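Local atomic coordinates of ATP-dependent zinc metalloprotease FtsH (Thermotoga maritima, PDB entry 4M8A), a protein that probably acts as a processive, ATP-dependent zinc metallopeptidase that degrades cytoplasmic and membrane proteins and helps control the quality of integral membrane proteins. Residues 11-14 and 15-19. Sequence-based numbering, arbitrary orientation.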
loop_
_atom_site.group_PDB
_atom_site.type_symbol
_atom_site.label_atom_id
_atom_site.label_comp_id
_atom_site.label_asym_id
_atom_site.label_seq_id
_atom_site.Cartn_x
_atom_site.Cartn_y
_atom_site.Cartn_z
ATOM N N SER B 11 15.599 3.753 13.643
ATOM C CA SER B 11 16.462 3.226 12.593
ATOM C C SER B 11 15.802 2.044 11.878
ATOM O O SER B 11 15.975 1.876 10.672
ATOM C CB SER B 11 17.834 2.836 13.143
ATOM O OG SER B 11 18.613 3.982 13.474
ATOM N N PHE B 12 15.030 1.255 12.619
ATOM C CA PHE B 12 14.263 0.153 12.043
ATOM C C PHE B 12 13.252 0.681 11.034
ATOM O O PHE B 12 13.172 0.188 9.909
ATOM C CB PHE B 12 13.545 -0.622 13.151
ATOM C CG PHE B 12 12.438 -1.520 12.658
ATOM C CD1 PHE B 12 12.705 -2.592 11.819
ATOM C CD2 PHE B 12 11.125 -1.294 13.053
ATOM C CE1 PHE B 12 11.678 -3.415 11.366
ATOM C CE2 PHE B 12 10.097 -2.112 12.615
ATOM C CZ PHE B 12 10.370 -3.180 11.771
ATOM N N VAL B 13 12.474 1.683 11.438
ATOM C CA VAL B 13 11.510 2.295 10.528
ATOM C C VAL B 13 12.218 2.851 9.293
ATOM O O VAL B 13 11.733 2.672 8.169
ATOM C CB VAL B 13 10.652 3.368 11.239
ATOM C CG1 VAL B 13 9.791 4.104 10.255
ATOM C CG2 VAL B 13 9.799 2.717 12.324
ATOM N N GLN B 14 13.377 3.487 9.517
ATOM C CA GLN B 14 14.265 4.009 8.460
ATOM C C GLN B 14 14.641 2.941 7.426
ATOM O O GLN B 14 14.715 3.207 6.221
ATOM C CB GLN B 14 15.558 4.589 9.073
ATOM C CG GLN B 14 15.516 6.077 9.441
ATOM C CD GLN B 14 16.704 6.565 10.288
ATOM O OE1 GLN B 14 17.641 5.821 10.585
ATOM N NE2 GLN B 14 16.650 7.833 10.681
ATOM N N MET B 15 14.889 1.733 7.916
ATOM C CA MET B 15 15.250 0.592 7.072
ATOM C C MET B 15 14.066 0.049 6.288
ATOM O O MET B 15 14.194 -0.317 5.116
ATOM C CB MET B 15 15.871 -0.517 7.916
ATOM C CG MET B 15 17.258 -0.176 8.357
ATOM S SD MET B 15 17.908 -1.410 9.474
ATOM C CE MET B 15 17.674 -2.889 8.512
ATOM N N VAL B 16 12.915 -0.003 6.940
ATOM C CA VAL B 16 11.699 -0.426 6.269
ATOM C C VAL B 16 11.351 0.530 5.120
ATOM O O VAL B 16 11.011 0.088 4.012
ATOM C CB VAL B 16 10.536 -0.548 7.275
ATOM C CG1 VAL B 16 9.221 -0.816 6.552
ATOM C CG2 VAL B 16 10.833 -1.655 8.280
ATOM N N GLU B 17 11.480 1.832 5.373
ATOM C CA GLU B 17 11.057 2.860 4.421
ATOM C C GLU B 17 12.028 3.078 3.274
ATOM O O GLU B 17 11.659 3.688 2.266
ATOM C CB GLU B 17 10.834 4.196 5.137
ATOM C CG GLU B 17 9.740 4.169 6.171
ATOM C CD GLU B 17 9.526 5.519 6.839
ATOM O OE1 GLU B 17 10.438 6.381 6.794
ATOM O OE2 GLU B 17 8.437 5.721 7.413
ATOM N N ASP B 18 13.260 2.603 3.433
ATOM C CA ASP B 18 14.283 2.748 2.401
ATOM C C ASP B 18 13.756 2.238 1.054
ATOM O O ASP B 18 13.232 1.135 0.978
ATOM C CB ASP B 18 15.539 1.976 2.816
ATOM C CG ASP B 18 16.783 2.443 2.091
ATOM O OD1 ASP B 18 16.685 2.772 0.891
ATOM O OD2 ASP B 18 17.860 2.477 2.723
ATOM N N GLU B 19 13.872 3.047 0.004
ATOM C CA GLU B 19 13.345 2.665 -1.310
ATOM C C GLU B 19 14.023 1.414 -1.864
ATOM O O GLU B 19 13.463 0.702 -2.702
ATOM C CB GLU B 19 13.448 3.828 -2.311
ATOM C CG GLU B 19 14.869 4.211 -2.716
ATOM C CD GLU B 19 14.923 5.502 -3.525
ATOM O OE1 GLU B 19 14.693 6.585 -2.944
ATOM O OE2 GLU B 19 15.191 5.433 -4.745
#
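Met15 packs against the carbonyl of Ser11, and Val16 and Glu17 come one turn after Phe12 and Val13, in the last turns of alpha helix 9-17 of the FtsH periplasmic domain. Three i to i+4 backbone bonds hold these turns. Met15 N donates to Ser11 O at an N-H...O angle of 140°, whereas Val16 N to Phe12 O and Glu17 N to Val13 O run straighter, the latter at 2.9 Å. The ladder then frays: Asp18 N reaches Gln14 O only weakly, at 3.2 Å, where the chain leaves the helix, and Met15 O takes a further bond from Ser21 OG in the turn beyond.

Met15 lays its first carbons beside the carbonyls of the preceding turn. With CG beside its own backbone N (chi1 -73°), CG comes to 3.3 Å from Ser11 O; the chain then bends at its last torsion, and the side chain packs on Leu7, Val22, Val23 and Thr38. The side chains of Val13 and Glu17 run alongside each other, one turn apart: CG1 of Val13 meets OE2 of Glu17 at 3.5 Å, an apolar methyl against a carboxylate oxygen that also has a long, weak ion pair with Lys60. Val13 in addition packs on Val62 of a second subunit, so the helix meets another chain of the six-chain assembly at Val13.

Phe12 and Val16 turn inward, linking the helix to strands 23-29 and 33-38 through the ring and to helix 55-63 through the valine. Val16 CG2 makes a CH-pi contact over one face of the Phe12 ring, 4.0 Å from its centroid, and comes nearest at CE1, 3.7 Å away.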